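Local atomic coordinates of inositol 2-dehydrogenase/D-chiro-inositol 3-dehydrogenase (Lactobacillus casei, PDB entry 4MIY), a protein that oxidises myo-inositol and D-chiro-inositol to their keto forms, using NAD as the hydride acceptor. Residues Asp90-Thr95 and Lys116-Ile121; Leu149-Ser154 and Thr222-Leu227; Ser162-Glu167 and Glu206-Pro211; Ser191-Tyr196 and Gln324-Ile329. All blocks are in the same frame, centred on the assembly; numbering follows the deposited sequence.

Contact 1: residues Asp90-Thr95 and Lys116-Ile121; sequences DKFIFT and KSKKVI
Phe-92, Ile-93, Val-120 and Ile-121 meet where the last two strands of the NAD-binding Rossmann fold come together. Strand 92-95 leads through helix 103-113 and the loop after it to the edge strand 121-123, a beta-alpha-beta crossover between parallel neighbours. The pairing of the two strands begins here, with Ile-93 beside Ile-121.

Between the two segments the backbone makes one hydrogen bond, from Ile-93 N to Val-120 O at 2.9 Å. Ile-93 also bonds Gln-122, the next residue of the edge strand. Ile-121 CA sends a CA-H...O contact to Ile-93 O at 3.2 Å. Phe-92 bonds through its backbone to Asp-68 and Val-70, just before and within strand 69-72. The amides of Val-120 and Ile-121 both reach Glu-113 OE2.

In the apolar part, Ile-93 and Ile-121 lie side by side and point the same way, with Ile-93 CD1 3.9 Å from Ile-121 CG1. Val-120 CB is 3.6 Å from Lys-91 O. Its CG2 reaches Ile-93 CD1, while CG1, anti to the carbonyl carbon (chi1 -72°), is turned to Phe-92 CD1 at 4.2 Å. Phe-289 and Val-293 of helix 279-294 also pack on the Phe-92 ring. With alanine in place of Phe-92, Val-120 CG1 and Lys-118 NZ would probably lose the ring they lie against, and a gap would open beside helix 279-294.

Lys-118 and a water occupy the outer end. The water donates to Asp-90 O but lies unusually close to Lys-118 NZ, so this bridge is doubtful. The Lys-118 chain bends at chi4 (68°), which brings NZ obliquely to the Phe-92 ring, 3.4 Å from CZ.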
loop_
_atom_site.group_PDB
_atom_site.type_symbol
_atom_site.label_atom_id
_atom_site.label_comp_id
_atom_site.label_asym_id
_atom_site.label_seq_id
_atom_site.Cartn_x
_atom_site.Cartn_y
_atom_site.Cartn_z
ATOM N N ASP A 90 26.838 34.077 -27.497
ATOM C CA ASP A 90 27.045 34.044 -26.070
ATOM C C ASP A 90 25.782 33.558 -25.344
ATOM O O ASP A 90 25.701 33.589 -24.155
ATOM C CB ASP A 90 27.476 35.433 -25.549
ATOM C CG ASP A 90 28.983 35.570 -25.464
ATOM O OD1 ASP A 90 29.656 34.548 -25.426
ATOM O OD2 ASP A 90 29.518 36.682 -25.414
ATOM N N LYS A 91 24.804 33.140 -26.098
ATOM C CA LYS A 91 23.535 32.774 -25.531
ATOM C C LYS A 91 23.555 31.482 -24.717
ATOM O O LYS A 91 24.328 30.608 -24.928
ATOM C CB LYS A 91 22.470 32.688 -26.618
ATOM C CG LYS A 91 22.203 33.995 -27.322
ATOM C CD LYS A 91 21.359 33.787 -28.512
ATOM C CE LYS A 91 20.902 35.059 -29.206
ATOM N NZ LYS A 91 21.900 36.070 -29.258
ATOM N N PHE A 92 22.680 31.442 -23.737
ATOM C CA PHE A 92 22.398 30.212 -23.047
ATOM C C PHE A 92 21.554 29.301 -23.952
ATOM O O PHE A 92 20.794 29.754 -24.750
ATOM C CB PHE A 92 21.662 30.533 -21.742
ATOM C CG PHE A 92 22.530 31.193 -20.704
ATOM C CD1 PHE A 92 23.261 30.450 -19.834
ATOM C CD2 PHE A 92 22.591 32.547 -20.601
ATOM C CE1 PHE A 92 24.020 31.053 -18.866
ATOM C CE2 PHE A 92 23.329 33.120 -19.668
ATOM C CZ PHE A 92 24.063 32.387 -18.799
ATOM N N ILE A 93 21.728 28.005 -23.781
ATOM C CA ILE A 93 21.137 27.022 -24.662
ATOM C C ILE A 93 20.486 25.876 -23.852
ATOM O O ILE A 93 21.146 25.194 -23.094
ATOM C CB ILE A 93 22.214 26.409 -25.547
ATOM C CG1 ILE A 93 22.910 27.479 -26.384
ATOM C CG2 ILE A 93 21.627 25.345 -26.435
ATOM C CD1 ILE A 93 24.259 27.044 -26.822
ATOM N N PHE A 94 19.184 25.740 -24.048
ATOM C CA PHE A 94 18.417 24.590 -23.597
ATOM C C PHE A 94 18.061 23.776 -24.824
ATOM O O PHE A 94 17.314 24.198 -25.635
ATOM C CB PHE A 94 17.142 25.025 -22.874
ATOM C CG PHE A 94 16.365 23.881 -22.258
ATOM C CD1 PHE A 94 15.471 23.171 -23.004
ATOM C CD2 PHE A 94 16.558 23.522 -20.949
ATOM C CE1 PHE A 94 14.777 22.144 -22.463
ATOM C CE2 PHE A 94 15.870 22.477 -20.410
ATOM C CZ PHE A 94 14.987 21.797 -21.159
ATOM N N THR A 95 18.647 22.608 -24.920
ATOM C CA THR A 95 18.288 21.699 -25.979
ATOM C C THR A 95 17.524 20.519 -25.417
ATOM O O THR A 95 17.905 19.960 -24.433
ATOM C CB THR A 95 19.499 21.237 -26.808
ATOM O OG1 THR A 95 19.063 20.441 -27.890
ATOM C CG2 THR A 95 20.443 20.493 -26.007
ATOM N N LYS A 116 34.768 27.547 -24.492
ATOM C CA LYS A 116 34.107 28.741 -24.023
ATOM C C LYS A 116 34.522 29.058 -22.626
ATOM O O LYS A 116 35.098 28.240 -21.966
ATOM C CB LYS A 116 32.585 28.562 -24.035
ATOM C CG LYS A 116 31.932 28.429 -25.360
ATOM C CD LYS A 116 32.728 29.017 -26.467
ATOM C CE LYS A 116 31.897 29.998 -27.224
ATOM N NZ LYS A 116 31.967 29.724 -28.674
ATOM N N SER A 117 34.214 30.267 -22.159
ATOM C CA SER A 117 34.699 30.668 -20.854
ATOM C C SER A 117 33.823 30.116 -19.746
ATOM O O SER A 117 34.213 30.045 -18.608
ATOM C CB SER A 117 34.814 32.185 -20.724
ATOM O OG SER A 117 33.635 32.819 -21.104
ATOM N N LYS A 118 32.621 29.733 -20.141
ATOM C CA LYS A 118 31.683 29.155 -19.229
ATOM C C LYS A 118 30.622 28.318 -19.944
ATOM O O LYS A 118 30.335 28.509 -21.082
ATOM C CB LYS A 118 31.037 30.235 -18.389
ATOM C CG LYS A 118 30.139 31.185 -19.110
ATOM C CD LYS A 118 29.243 31.946 -18.143
ATOM C CE LYS A 118 28.405 33.043 -18.795
ATOM N NZ LYS A 118 27.313 32.732 -19.723
ATOM N N LYS A 119 30.048 27.402 -19.192
ATOM C CA LYS A 119 29.053 26.481 -19.679
ATOM C C LYS A 119 27.742 27.193 -19.975
ATOM O O LYS A 119 27.319 28.036 -19.222
ATOM C CB LYS A 119 28.864 25.421 -18.622
ATOM C CG LYS A 119 28.080 24.223 -19.016
ATOM C CD LYS A 119 27.965 23.291 -17.846
ATOM C CE LYS A 119 26.946 23.748 -16.861
ATOM N NZ LYS A 119 26.609 22.767 -15.863
ATOM N N VAL A 120 27.107 26.846 -21.082
ATOM C CA VAL A 120 25.844 27.437 -21.453
ATOM C C VAL A 120 24.762 26.432 -21.810
ATOM O O VAL A 120 23.652 26.795 -21.953
ATOM C CB VAL A 120 25.980 28.434 -22.622
ATOM C CG1 VAL A 120 26.652 29.690 -22.157
ATOM C CG2 VAL A 120 26.767 27.844 -23.726
ATOM N N ILE A 121 25.129 25.175 -21.950
ATOM C CA ILE A 121 24.159 24.193 -22.406
ATOM C C ILE A 121 23.539 23.366 -21.269
ATOM O O ILE A 121 24.231 22.826 -20.446
ATOM C CB ILE A 121 24.771 23.212 -23.370
ATOM C CG1 ILE A 121 25.185 23.911 -24.666
ATOM C CG2 ILE A 121 23.774 22.100 -23.679
ATOM C CD1 ILE A 121 26.217 23.147 -25.428
HETATM O O HOH W 1 28.119 32.978 -22.063
#

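Contact 2: residues Leu149-Ser154 and Thr222-Leu227; sequences LVVRAS and TVIQVL
Strands 148-156 and 223-229 are the parallel pair within the mixed sheet of the C-terminal alpha/beta domain, and Val-151, Arg-152 and Ala-153 touch Ile-224, Gln-225 and Val-226 across the pair. Val-151 N donates to Val-223 O and Gln-225 N to Val-151 O, each at 2.9 Å. The bond from Val-223 N to Leu-149 O is longer at 3.3 Å, next to a classic beta bulge where Leu-149 and Val-150 both face Ile-243.

One face of this open sheet, a feature of the Gfo/Idh/MocA fold, carries Val-151, Ala-153, Ile-224 and Val-226 and is covered by helix 168-185. Val-151 CB lies 4.0 Å from Ile-224 CG1.

The other face carries Arg-152 and Gln-225, side by side. Arg-152 CG lies anti to the carbonyl carbon (chi1 -70°), and a bend at chi3 brings NE to Gln-225 OE1 at 3.0 Å. NE donates almost in line with the amide C=O (174°). The two flat groups are nearly coplanar. NH2 adds a weak bond to OE1. Arg-152 NH1 bonds Ala-153 O of the second subunit. A leucine in place of Arg-152 would probably leave Gln-225 OE1 without its donor and remove that link between subunits.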
loop_
_atom_site.group_PDB
_atom_site.type_symbol
_atom_site.label_atom_id
_atom_site.label_comp_id
_atom_site.label_asym_id
_atom_site.label_seq_id
_atom_site.Cartn_x
_atom_site.Cartn_y
_atom_site.Cartn_z
ATOM N N LEU A 149 23.790 -2.275 -5.136
ATOM C CA LEU A 149 24.330 -3.479 -5.709
ATOM C C LEU A 149 23.668 -3.773 -7.023
ATOM O O LEU A 149 24.298 -4.143 -7.954
ATOM C CB LEU A 149 24.110 -4.636 -4.753
ATOM C CG LEU A 149 24.722 -4.473 -3.378
ATOM C CD1 LEU A 149 24.274 -5.577 -2.475
ATOM C CD2 LEU A 149 26.230 -4.398 -3.483
ATOM N N VAL A 150 22.356 -3.617 -7.038
ATOM C CA VAL A 150 21.518 -3.867 -8.183
ATOM C C VAL A 150 20.448 -2.780 -8.255
ATOM O O VAL A 150 20.024 -2.309 -7.263
ATOM C CB VAL A 150 20.852 -5.260 -8.109
ATOM C CG1 VAL A 150 19.905 -5.487 -9.299
ATOM C CG2 VAL A 150 21.898 -6.349 -8.045
ATOM N N VAL A 151 20.081 -2.385 -9.462
ATOM C CA VAL A 151 18.962 -1.504 -9.702
ATOM C C VAL A 151 17.993 -2.197 -10.658
ATOM O O VAL A 151 18.391 -2.711 -11.666
ATOM C CB VAL A 151 19.387 -0.161 -10.314
ATOM C CG1 VAL A 151 18.196 0.712 -10.636
ATOM C CG2 VAL A 151 20.322 0.578 -9.426
ATOM N N ARG A 152 16.730 -2.238 -10.287
ATOM C CA ARG A 152 15.718 -2.773 -11.158
ATOM C C ARG A 152 14.717 -1.700 -11.527
ATOM O O ARG A 152 14.186 -1.055 -10.690
ATOM C CB ARG A 152 15.017 -3.936 -10.520
ATOM C CG ARG A 152 15.884 -5.151 -10.407
ATOM C CD ARG A 152 15.197 -6.305 -9.794
ATOM N NE ARG A 152 15.499 -7.488 -10.532
ATOM C CZ ARG A 152 14.958 -8.678 -10.331
ATOM N NH1 ARG A 152 14.080 -8.874 -9.382
ATOM N NH2 ARG A 152 15.334 -9.671 -11.078
ATOM N N ALA A 153 14.466 -1.538 -12.812
ATOM C CA ALA A 153 13.622 -0.485 -13.277
ATOM C C ALA A 153 12.705 -0.949 -14.392
ATOM O O ALA A 153 12.984 -1.908 -15.048
ATOM C CB ALA A 153 14.446 0.680 -13.720
ATOM N N SER A 154 11.618 -0.225 -14.554
ATOM C CA SER A 154 10.659 -0.459 -15.636
ATOM C C SER A 154 10.266 0.839 -16.275
ATOM O O SER A 154 10.080 1.815 -15.625
ATOM C CB SER A 154 9.401 -1.172 -15.147
ATOM O OG SER A 154 9.715 -2.401 -14.581
ATOM N N THR A 222 27.729 -2.233 -9.974
ATOM C CA THR A 222 26.300 -2.237 -9.898
ATOM C C THR A 222 25.732 -2.694 -11.214
ATOM O O THR A 222 26.175 -2.305 -12.239
ATOM C CB THR A 222 25.785 -0.823 -9.585
ATOM O OG1 THR A 222 26.380 -0.393 -8.373
ATOM C CG2 THR A 222 24.272 -0.816 -9.427
ATOM N N VAL A 223 24.744 -3.565 -11.141
ATOM C CA VAL A 223 24.043 -4.009 -12.308
ATOM C C VAL A 223 22.640 -3.422 -12.343
ATOM O O VAL A 223 21.916 -3.477 -11.380
ATOM C CB VAL A 223 23.980 -5.539 -12.370
ATOM C CG1 VAL A 223 23.207 -5.963 -13.547
ATOM C CG2 VAL A 223 25.348 -6.100 -12.438
ATOM N N ILE A 224 22.301 -2.879 -13.495
ATOM C CA ILE A 224 21.030 -2.274 -13.748
ATOM C C ILE A 224 20.228 -3.105 -14.746
ATOM O O ILE A 224 20.676 -3.367 -15.815
ATOM C CB ILE A 224 21.203 -0.852 -14.277
ATOM C CG1 ILE A 224 22.028 -0.023 -13.303
ATOM C CG2 ILE A 224 19.885 -0.216 -14.517
ATOM C CD1 ILE A 224 22.888 0.939 -13.961
ATOM N N GLN A 225 19.051 -3.525 -14.317
ATOM C CA GLN A 225 18.128 -4.248 -15.153
ATOM C C GLN A 225 16.897 -3.422 -15.462
ATOM O O GLN A 225 16.103 -3.192 -14.600
ATOM C CB GLN A 225 17.704 -5.551 -14.484
ATOM C CG GLN A 225 18.817 -6.519 -14.229
ATOM C CD GLN A 225 18.368 -7.782 -13.592
ATOM O OE1 GLN A 225 17.539 -7.781 -12.759
ATOM N NE2 GLN A 225 18.916 -8.860 -14.011
ATOM N N VAL A 226 16.753 -3.003 -16.704
ATOM C CA VAL A 226 15.612 -2.219 -17.121
ATOM C C VAL A 226 14.693 -3.022 -18.040
ATOM O O VAL A 226 15.138 -3.606 -18.967
ATOM C CB VAL A 226 16.017 -0.935 -17.865
ATOM C CG1 VAL A 226 14.832 -0.047 -18.069
ATOM C CG2 VAL A 226 17.028 -0.185 -17.127
ATOM N N LEU A 227 13.417 -3.044 -17.701
ATOM C CA LEU A 227 12.366 -3.539 -18.565
ATOM C C LEU A 227 11.773 -2.403 -19.353
ATOM O O LEU A 227 11.274 -1.467 -18.794
ATOM C CB LEU A 227 11.259 -4.189 -17.744
ATOM C CG LEU A 227 9.978 -4.578 -18.488
ATOM C CD1 LEU A 227 10.256 -5.639 -19.551
ATOM C CD2 LEU A 227 8.979 -5.057 -17.503
#

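Contact 3: residues Ser162-Glu167 and Glu206-Pro211; sequences SNYSNE and EGLHDP
Asn-166 and His-209 are joined through the Asn-166 amide, whose CG lies anti to the backbone N (chi1 -160°). With chi2 at 51°, the amide oxygen is turned to the 206-211 loop. Leu-208 likewise has CG anti to its own N, and this carries its two methyls to Tyr-164 and the backbone around Asn-166.

The direct hydrogen bond runs from His-209 N to Asn-166 OD1 at 2.9 Å. It is straight at the hydrogen, but the donor sits above the carbonyl plane, 40° out of it, and not on a lone pair. The amide meets the imidazole at its edge, with OD1 3.4 Å from His-209 CD2. The two planes are steeply inclined. Asn-166 CB rests on Gly-207 O at 3.2 Å. Gly-207 has a positive phi, which favours glycine.

Leu-208 supplies the apolar part. Its CD1 comes to the edge of the Tyr-164 ring, 4.0 Å from CE1, and CD2 is as near to Tyr-164 CD1. CD1 also touches Ser-165 O at 3.8 Å. The Tyr-164 hydroxyl bonds Thr-173.

A water accepts from Asn-166 N and donates to Glu-206 O, 2.9 Å from each. Both segments are loops of the C-terminal alpha/beta domain. The first leads into helix 168-185, and Ser-165 OG caps Met-168 N there. The second leads into strand 212-218.

Asn-166 uses both ends of its amide. Its OD1 holds the backbone of one loop, while its ND2 probably bonds Tyr-196 OH. An acceptor used at OD1 and a donor at ND2 probably set which way round the amide lies, and the water ties its backbone N to the same loop.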
loop_
_atom_site.group_PDB
_atom_site.type_symbol
_atom_site.label_atom_id
_atom_site.label_comp_id
_atom_site.label_asym_id
_atom_site.label_seq_id
_atom_site.Cartn_x
_atom_site.Cartn_y
_atom_site.Cartn_z
ATOM N N SER A 162 2.465 4.559 -35.144
ATOM C CA SER A 162 2.916 3.872 -36.344
ATOM C C SER A 162 4.368 4.071 -36.682
ATOM O O SER A 162 4.996 3.203 -37.203
ATOM C CB SER A 162 2.080 4.348 -37.537
ATOM O OG SER A 162 0.728 4.208 -37.220
ATOM N N ASN A 163 4.879 5.229 -36.350
ATOM C CA ASN A 163 6.205 5.593 -36.692
ATOM C C ASN A 163 7.294 5.148 -35.700
ATOM O O ASN A 163 8.430 5.469 -35.874
ATOM C CB ASN A 163 6.235 7.092 -36.900
ATOM C CG ASN A 163 6.386 7.831 -35.633
ATOM O OD1 ASN A 163 5.862 7.459 -34.630
ATOM N ND2 ASN A 163 7.155 8.886 -35.675
ATOM N N TYR A 164 6.919 4.403 -34.674
ATOM C CA TYR A 164 7.860 4.036 -33.626
ATOM C C TYR A 164 8.676 2.832 -33.998
ATOM O O TYR A 164 8.150 1.803 -34.238
ATOM C CB TYR A 164 7.110 3.786 -32.326
ATOM C CG TYR A 164 7.928 3.637 -31.073
ATOM C CD1 TYR A 164 8.536 2.444 -30.758
ATOM C CD2 TYR A 164 8.040 4.669 -30.160
ATOM C CE1 TYR A 164 9.261 2.309 -29.613
ATOM C CE2 TYR A 164 8.766 4.522 -29.000
ATOM C CZ TYR A 164 9.352 3.352 -28.728
ATOM O OH TYR A 164 10.062 3.178 -27.584
ATOM N N SER A 165 9.981 2.981 -33.984
ATOM C CA SER A 165 10.864 1.957 -34.498
ATOM C C SER A 165 11.605 1.235 -33.395
ATOM O O SER A 165 11.620 1.675 -32.283
ATOM C CB SER A 165 11.895 2.618 -35.407
ATOM O OG SER A 165 12.768 3.434 -34.668
ATOM N N ASN A 166 12.236 0.128 -33.736
ATOM C CA ASN A 166 13.039 -0.608 -32.793
ATOM C C ASN A 166 14.098 0.264 -32.148
ATOM O O ASN A 166 14.382 0.120 -31.008
ATOM C CB ASN A 166 13.690 -1.833 -33.431
ATOM C CG ASN A 166 14.103 -2.848 -32.423
ATOM O OD1 ASN A 166 13.312 -3.230 -31.603
ATOM N ND2 ASN A 166 15.334 -3.275 -32.470
ATOM N N GLU A 167 14.677 1.160 -32.926
ATOM C CA GLU A 167 15.727 2.005 -32.447
ATOM C C GLU A 167 15.210 3.040 -31.455
ATOM O O GLU A 167 15.910 3.433 -30.571
ATOM C CB GLU A 167 16.412 2.637 -33.631
ATOM C CG GLU A 167 17.134 1.614 -34.538
ATOM C CD GLU A 167 16.246 0.770 -35.540
ATOM O OE1 GLU A 167 15.076 1.044 -35.813
ATOM O OE2 GLU A 167 16.772 -0.219 -36.056
ATOM N N GLU A 206 6.531 -2.648 -37.831
ATOM C CA GLU A 206 7.598 -3.398 -38.437
ATOM C C GLU A 206 8.917 -3.169 -37.747
ATOM O O GLU A 206 9.337 -2.079 -37.568
ATOM C CB GLU A 206 7.723 -3.090 -39.942
ATOM C CG GLU A 206 8.643 -4.017 -40.719
ATOM C CD GLU A 206 8.773 -3.673 -42.215
ATOM O OE1 GLU A 206 9.074 -4.585 -42.989
ATOM O OE2 GLU A 206 8.633 -2.488 -42.548
ATOM N N GLY A 207 9.538 -4.274 -37.376
ATOM C CA GLY A 207 10.879 -4.273 -36.849
ATOM C C GLY A 207 10.998 -4.029 -35.354
ATOM O O GLY A 207 12.026 -4.185 -34.811
ATOM N N LEU A 208 9.913 -3.631 -34.735
ATOM C CA LEU A 208 9.917 -3.345 -33.311
ATOM C C LEU A 208 9.848 -4.575 -32.476
ATOM O O LEU A 208 8.937 -5.352 -32.593
ATOM C CB LEU A 208 8.742 -2.459 -32.975
ATOM C CG LEU A 208 8.539 -2.159 -31.499
ATOM C CD1 LEU A 208 9.750 -1.432 -30.993
ATOM C CD2 LEU A 208 7.261 -1.358 -31.295
ATOM N N HIS A 209 10.856 -4.745 -31.647
ATOM C CA HIS A 209 10.844 -5.761 -30.627
ATOM C C HIS A 209 10.305 -5.152 -29.352
ATOM O O HIS A 209 10.733 -4.108 -28.955
ATOM C CB HIS A 209 12.238 -6.258 -30.345
ATOM C CG HIS A 209 12.867 -6.964 -31.493
ATOM N ND1 HIS A 209 12.802 -8.326 -31.651
ATOM C CD2 HIS A 209 13.577 -6.493 -32.538
ATOM C CE1 HIS A 209 13.462 -8.667 -32.742
ATOM N NE2 HIS A 209 13.940 -7.574 -33.301
ATOM N N ASP A 210 9.348 -5.834 -28.759
ATOM C CA ASP A 210 8.767 -5.435 -27.503
ATOM C C ASP A 210 8.253 -6.656 -26.776
ATOM O O ASP A 210 7.506 -7.407 -27.301
ATOM C CB ASP A 210 7.633 -4.467 -27.742
ATOM C CG ASP A 210 7.190 -3.737 -26.481
ATOM O OD1 ASP A 210 8.035 -3.178 -25.799
ATOM O OD2 ASP A 210 6.013 -3.733 -26.231
ATOM N N PRO A 211 8.656 -6.820 -25.528
ATOM C CA PRO A 211 9.487 -5.940 -24.726
ATOM C C PRO A 211 10.959 -6.055 -24.996
ATOM O O PRO A 211 11.339 -6.866 -25.769
ATOM C CB PRO A 211 9.149 -6.375 -23.295
ATOM C CG PRO A 211 8.724 -7.664 -23.393
ATOM C CD PRO A 211 8.003 -7.810 -24.701
HETATM O O HOH W 2 11.789 -0.944 -36.409
#

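Contact 4: residues Ser191-Tyr196 and Gln324-Ile329; sequences SIQITY and QETVLI
Ile-192 and Val-327 form the hydrogen-bonded pair of this antiparallel contact, and between them two bonds satisfy the N and O of both residues. Ile-192 N donates to Val-327 O at 3.0 Å, and Val-327 N returns a bond to Ile-192 O at 2.9 Å. Ser-191 and Leu-328 follow as a non-hydrogen-bonded pair. There Ser-191 CA makes a CA-H...O contact with Val-327 O. Ser-191 OG is met by Thr-217 OG1 on the next strand.

Beyond the pair, side chains replace the backbone bonds. Gln-193 stretches out with CG anti to the backbone N (chi1 -178°), which brings NE2 to Gln-324 O at 3.1 Å. That acceptor lies nearly in the plane of the Gln-193 amide.

This is an edge of the mixed sheet of the C-terminal alpha/beta domain. The short strand 327-328 follows helix 304-323 and pairs with strand 189-195. Gln-324, with positive phi, is the first residue to leave the helix.

Its extended side chain sends OE1 to Tyr-196 N at 2.8 Å, with the donor above the carbonyl plane. NE2 approaches the Tyr-196 ring obliquely, 3.5 Å from CD2. The Tyr-196 hydroxyl bonds Gln-321 O.

Ile-194 N is taken by Ser-320 OG. Ile-194 O is buried and has no hydrogen-bond partner in the model; Gln-324 CA offers it a CA-H...O contact at 3.3 Å. Ile-329 CD1 packs on Ile-192 CG2 at 4.0 Å.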
loop_
_atom_site.group_PDB
_atom_site.type_symbol
_atom_site.label_atom_id
_atom_site.label_comp_id
_atom_site.label_asym_id
_atom_site.label_seq_id
_atom_site.Cartn_x
_atom_site.Cartn_y
_atom_site.Cartn_z
ATOM N N SER A 191 29.261 -1.179 -19.626
ATOM C CA SER A 191 28.648 -2.036 -20.646
ATOM C C SER A 191 27.126 -1.924 -20.699
ATOM O O SER A 191 26.525 -1.504 -19.761
ATOM C CB SER A 191 29.023 -3.505 -20.489
ATOM O OG SER A 191 28.300 -4.160 -19.479
ATOM N N ILE A 192 26.566 -2.280 -21.847
ATOM C CA ILE A 192 25.144 -2.400 -22.055
ATOM C C ILE A 192 24.809 -3.606 -22.928
ATOM O O ILE A 192 25.511 -3.895 -23.846
ATOM C CB ILE A 192 24.505 -1.110 -22.605
ATOM C CG1 ILE A 192 22.985 -1.149 -22.523
ATOM C CG2 ILE A 192 24.975 -0.824 -23.993
ATOM C CD1 ILE A 192 22.385 0.192 -22.656
ATOM N N GLN A 193 23.745 -4.322 -22.571
ATOM C CA GLN A 193 23.253 -5.473 -23.319
ATOM C C GLN A 193 21.745 -5.415 -23.415
ATOM O O GLN A 193 21.083 -5.248 -22.431
ATOM C CB GLN A 193 23.693 -6.781 -22.678
ATOM C CG GLN A 193 23.255 -8.007 -23.441
ATOM C CD GLN A 193 23.660 -9.320 -22.825
ATOM O OE1 GLN A 193 23.814 -9.451 -21.643
ATOM N NE2 GLN A 193 23.849 -10.303 -23.658
ATOM N N ILE A 194 21.235 -5.490 -24.633
ATOM C CA ILE A 194 19.827 -5.547 -24.921
ATOM C C ILE A 194 19.444 -6.960 -25.320
ATOM O O ILE A 194 20.010 -7.498 -26.209
ATOM C CB ILE A 194 19.496 -4.672 -26.090
ATOM C CG1 ILE A 194 20.000 -3.264 -25.826
ATOM C CG2 ILE A 194 18.043 -4.657 -26.308
ATOM C CD1 ILE A 194 19.256 -2.533 -24.760
ATOM N N THR A 195 18.496 -7.549 -24.623
ATOM C CA THR A 195 17.977 -8.842 -24.978
ATOM C C THR A 195 16.469 -8.782 -25.236
ATOM O O THR A 195 15.783 -7.927 -24.734
ATOM C CB THR A 195 18.234 -9.879 -23.901
ATOM O OG1 THR A 195 17.801 -9.385 -22.667
ATOM C CG2 THR A 195 19.642 -10.204 -23.799
ATOM N N TYR A 196 15.995 -9.718 -26.034
ATOM C CA TYR A 196 14.639 -9.775 -26.476
ATOM C C TYR A 196 13.929 -11.000 -25.943
ATOM O O TYR A 196 14.211 -12.089 -26.339
ATOM C CB TYR A 196 14.590 -9.826 -27.985
ATOM C CG TYR A 196 15.246 -8.690 -28.725
ATOM C CD1 TYR A 196 15.140 -7.405 -28.307
ATOM C CD2 TYR A 196 15.903 -8.913 -29.898
ATOM C CE1 TYR A 196 15.695 -6.396 -28.993
ATOM C CE2 TYR A 196 16.467 -7.896 -30.590
ATOM C CZ TYR A 196 16.362 -6.636 -30.137
ATOM O OH TYR A 196 16.903 -5.598 -30.804
ATOM N N GLN A 324 21.976 -8.912 -29.800
ATOM C CA GLN A 324 21.796 -9.185 -28.393
ATOM C C GLN A 324 23.077 -9.471 -27.613
ATOM O O GLN A 324 23.040 -10.083 -26.595
ATOM C CB GLN A 324 20.760 -10.278 -28.163
ATOM C CG GLN A 324 19.408 -9.958 -28.720
ATOM C CD GLN A 324 18.408 -11.021 -28.463
ATOM O OE1 GLN A 324 17.980 -11.228 -27.357
ATOM N NE2 GLN A 324 18.038 -11.717 -29.503
ATOM N N GLU A 325 24.211 -8.985 -28.112
ATOM C CA GLU A 325 25.467 -9.127 -27.409
ATOM C C GLU A 325 25.821 -7.923 -26.570
ATOM O O GLU A 325 25.393 -6.854 -26.844
ATOM C CB GLU A 325 26.615 -9.377 -28.379
ATOM C CG GLU A 325 26.406 -10.487 -29.325
ATOM C CD GLU A 325 26.457 -11.817 -28.752
ATOM O OE1 GLU A 325 27.057 -12.017 -27.706
ATOM O OE2 GLU A 325 25.889 -12.715 -29.357
ATOM N N THR A 326 26.621 -8.152 -25.555
ATOM C CA THR A 326 27.064 -7.105 -24.673
ATOM C C THR A 326 28.044 -6.205 -25.388
ATOM O O THR A 326 28.949 -6.683 -26.007
ATOM C CB THR A 326 27.727 -7.686 -23.457
ATOM O OG1 THR A 326 26.814 -8.506 -22.752
ATOM C CG2 THR A 326 28.230 -6.641 -22.565
ATOM N N VAL A 327 27.807 -4.910 -25.312
ATOM C CA VAL A 327 28.706 -3.914 -25.846
ATOM C C VAL A 327 29.388 -3.091 -24.741
ATOM O O VAL A 327 28.740 -2.555 -23.897
ATOM C CB VAL A 327 27.967 -3.003 -26.795
ATOM C CG1 VAL A 327 28.885 -1.947 -27.335
ATOM C CG2 VAL A 327 27.358 -3.768 -27.896
ATOM N N LEU A 328 30.707 -2.987 -24.788
ATOM C CA LEU A 328 31.428 -2.249 -23.789
ATOM C C LEU A 328 31.310 -0.765 -23.965
ATOM O O LEU A 328 31.145 -0.286 -25.040
ATOM C CB LEU A 328 32.879 -2.647 -23.750
ATOM C CG LEU A 328 33.173 -4.092 -23.420
ATOM C CD1 LEU A 328 34.634 -4.262 -23.280
ATOM C CD2 LEU A 328 32.527 -4.570 -22.197
ATOM N N ILE A 329 31.379 -0.070 -22.846
ATOM C CA ILE A 329 31.326 1.378 -22.779
ATOM C C ILE A 329 32.490 1.903 -21.943
ATOM O O ILE A 329 32.750 1.445 -20.873
ATOM C CB ILE A 329 30.025 1.854 -22.098
ATOM C CG1 ILE A 329 28.821 1.542 -22.947
ATOM C CG2 ILE A 329 30.072 3.329 -21.851
ATOM C CD1 ILE A 329 27.553 1.640 -22.174
#

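In the fold
Contact 1 lies in the NAD-binding domain; the other three share the C-terminal alpha/beta domain, their centres about 33 to 35 Å from that of contact 1. The Thr-95 side chain is about 7 Å from the bound NAD, and that of Tyr-164 in contact 3 about 11 Å. Contacts 2 and 4 join strands of one mixed sheet, with centres about 14 Å apart and nearest atoms about 7 Å apart. Contact 3 touches both. Pro-211 CB packs on Leu-227 CD1 of contact 2 at 4.0 Å. Towards contact 4, Asn-166 ND2 probably bonds Tyr-196 OH at 3.3 Å, and the His-209 and Tyr-196 rings stack.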